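Side-chain contact in DNA-3-methyladenine glycosidase (Bacillus halodurans, PDB 2H56), which belongs to the HhH-GPD superfamily of helical base excision DNA repair proteins and probably works as a DNA glycosylase: residues Q62-K67 / K105-Y110. Sequence-based numbering, arbitrary orientation.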
loop_
_atom_site.group_PDB
_atom_site.type_symbol
_atom_site.label_atom_id
_atom_site.label_comp_id
_atom_site.label_asym_id
_atom_site.label_seq_id
_atom_site.Cartn_x
_atom_site.Cartn_y
_atom_site.Cartn_z
ATOM N N GLN A 62 -1.096 3.432 -12.060
ATOM C CA GLN A 62 -1.991 4.590 -11.913
ATOM C C GLN A 62 -3.048 4.706 -13.017
ATOM O O GLN A 62 -2.707 4.682 -14.202
ATOM C CB GLN A 62 -1.207 5.893 -11.889
ATOM C CG GLN A 62 -0.266 6.056 -10.679
ATOM C CD GLN A 62 0.764 7.130 -10.908
ATOM O OE1 GLN A 62 0.962 7.587 -12.041
ATOM N NE2 GLN A 62 1.432 7.546 -9.836
ATOM N N GLN A 63 -4.315 4.836 -12.596
ATOM C CA GLN A 63 -5.474 5.120 -13.447
ATOM C C GLN A 63 -5.852 3.933 -14.336
ATOM O O GLN A 63 -6.686 4.056 -15.218
ATOM C CB GLN A 63 -5.281 6.387 -14.310
ATOM C CG GLN A 63 -4.849 7.682 -13.603
ATOM C CD GLN A 63 -4.780 8.948 -14.571
ATOM O OE1 GLN A 63 -5.326 8.952 -15.681
ATOM N NE2 GLN A 63 -4.107 10.003 -14.119
ATOM N N LEU A 64 -5.279 2.768 -14.106
ATOM C CA LEU A 64 -5.581 1.638 -14.964
ATOM C C LEU A 64 -6.050 0.442 -14.155
ATOM O O LEU A 64 -5.660 0.285 -13.019
ATOM C CB LEU A 64 -4.328 1.254 -15.764
ATOM C CG LEU A 64 -3.788 2.326 -16.709
ATOM C CD1 LEU A 64 -2.607 1.792 -17.520
ATOM C CD2 LEU A 64 -4.922 2.840 -17.591
ATOM N N SER A 65 -6.860 -0.425 -14.759
ATOM C CA SER A 65 -7.185 -1.721 -14.147
ATOM C C SER A 65 -5.941 -2.592 -14.005
ATOM O O SER A 65 -4.941 -2.383 -14.693
ATOM C CB SER A 65 -8.231 -2.468 -14.970
ATOM O OG SER A 65 -7.869 -2.537 -16.345
ATOM N N ILE A 66 -6.017 -3.559 -13.091
ATOM C CA ILE A 66 -4.979 -4.581 -12.939
ATOM C C ILE A 66 -4.719 -5.289 -14.287
ATOM O O ILE A 66 -3.567 -5.593 -14.618
ATOM C CB ILE A 66 -5.330 -5.615 -11.819
ATOM C CG1 ILE A 66 -6.678 -6.283 -12.089
ATOM C CG2 ILE A 66 -5.389 -4.932 -10.434
ATOM N N LYS A 67 -5.779 -5.502 -15.070
ATOM C CA LYS A 67 -5.663 -6.097 -16.414
ATOM C C LYS A 67 -4.894 -5.217 -17.409
ATOM O O LYS A 67 -3.967 -5.684 -18.063
ATOM C CB LYS A 67 -7.065 -6.381 -16.956
ATOM C CG LYS A 67 -7.148 -7.256 -18.226
ATOM C CD LYS A 67 -8.597 -7.349 -18.788
ATOM C CE LYS A 67 -9.704 -7.144 -17.707
ATOM N NZ LYS A 67 -11.113 -7.312 -18.204
ATOM N N LYS A 105 3.044 9.522 -21.470
ATOM C CA LYS A 105 4.148 10.501 -21.364
ATOM C C LYS A 105 4.393 10.986 -19.902
ATOM O O LYS A 105 5.545 11.114 -19.457
ATOM C CB LYS A 105 3.872 11.686 -22.266
ATOM C CG LYS A 105 4.984 12.682 -22.341
ATOM C CD LYS A 105 4.566 13.875 -23.162
ATOM C CE LYS A 105 5.746 14.761 -23.488
ATOM N NZ LYS A 105 5.631 15.337 -24.861
ATOM N N ARG A 106 3.331 11.215 -19.143
ATOM C CA ARG A 106 3.531 11.557 -17.751
ATOM C C ARG A 106 4.184 10.404 -16.969
ATOM O O ARG A 106 5.118 10.607 -16.180
ATOM C CB ARG A 106 2.214 11.992 -17.094
ATOM C CG ARG A 106 1.835 13.472 -17.357
ATOM C CD ARG A 106 1.522 14.168 -16.037
ATOM N NE ARG A 106 0.833 15.431 -16.237
ATOM C CZ ARG A 106 -0.446 15.556 -16.590
ATOM N NH1 ARG A 106 -1.209 14.480 -16.791
ATOM N NH2 ARG A 106 -0.964 16.774 -16.755
ATOM N N LYS A 107 3.699 9.193 -17.169
ATOM C CA LYS A 107 4.280 8.077 -16.441
ATOM C C LYS A 107 5.778 7.887 -16.784
ATOM O O LYS A 107 6.581 7.516 -15.943
ATOM C CB LYS A 107 3.489 6.807 -16.686
ATOM C CG LYS A 107 2.110 6.798 -16.030
ATOM C CD LYS A 107 1.291 5.581 -16.497
ATOM C CE LYS A 107 0.028 5.375 -15.672
ATOM N NZ LYS A 107 -0.785 4.260 -16.219
ATOM N N ILE A 108 6.164 8.196 -18.011
ATOM C CA ILE A 108 7.570 8.122 -18.381
ATOM C C ILE A 108 8.413 9.108 -17.596
ATOM O O ILE A 108 9.477 8.736 -17.115
ATOM C CB ILE A 108 7.772 8.316 -19.877
ATOM C CG1 ILE A 108 7.231 7.069 -20.605
ATOM C CG2 ILE A 108 9.255 8.537 -20.156
ATOM C CD1 ILE A 108 6.954 7.283 -22.052
ATOM N N GLU A 109 7.933 10.343 -17.439
ATOM C CA GLU A 109 8.623 11.310 -16.615
ATOM C C GLU A 109 8.754 10.790 -15.160
ATOM O O GLU A 109 9.828 10.894 -14.549
ATOM C CB GLU A 109 7.912 12.658 -16.667
ATOM C CG GLU A 109 8.497 13.744 -15.707
ATOM C CD GLU A 109 7.827 15.164 -15.809
ATOM O OE1 GLU A 109 6.861 15.337 -16.600
ATOM O OE2 GLU A 109 8.288 16.099 -15.091
ATOM N N TYR A 110 7.692 10.209 -14.603
ATOM C CA TYR A 110 7.791 9.710 -13.247
ATOM C C TYR A 110 8.812 8.584 -13.134
ATOM O O TYR A 110 9.606 8.558 -12.212
ATOM C CB TYR A 110 6.439 9.220 -12.709
ATOM C CG TYR A 110 5.291 10.197 -12.837
ATOM C CD1 TYR A 110 5.498 11.582 -12.832
ATOM C CD2 TYR A 110 3.979 9.721 -12.960
ATOM C CE1 TYR A 110 4.422 12.466 -12.945
ATOM C CE2 TYR A 110 2.895 10.600 -13.074
ATOM C CZ TYR A 110 3.120 11.955 -13.076
ATOM O OH TYR A 110 2.035 12.775 -13.208
#
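Lys-107 reaches out of helix 105-119 and lays its amino group against the chain at Gln-62, just past the end of helix 51-61. From CB, CG is set anti to the carbonyl carbon (chi1 -70°), and the extended chain beyond it carries the amino group across to the Gln-62 carbonyl, with Ile-59 of helix 51-61 packing on the side chain. Lys-107 CE comes 3.2 Å from Gln-62 O and 4.0 Å from Gln-62 CB. One bond further, Lys-107 NZ donates to Gln-62 O at 2.8 Å; it lies in the carbonyl plane, with a C=O...N angle of 152°. The same NZ also bonds to Val-60 O, so a single ammonium group grips two carbonyls where helix 51-61 gives out, a place where the helix dipole would be expected to favour a positive charge. Leu-64 comes in across the tip, its CD1 3.3 Å from Lys-107 NZ.

The family is built around a helix-hairpin-helix element, here probably helices 133-141 and 148-157 with the turn between them, and Gln-62 points its amide that way: NE2 makes a weak hydrogen bond to Gly-145 O in that turn. The other end of the amide, Gln-62 OE1, sits at the edge of the Tyr-110 ring and near its plane, 3.7 Å from Tyr-110 CE2, with amide and ring turned 76° apart. One face of that ring lies over Arg-106 O of its own helix.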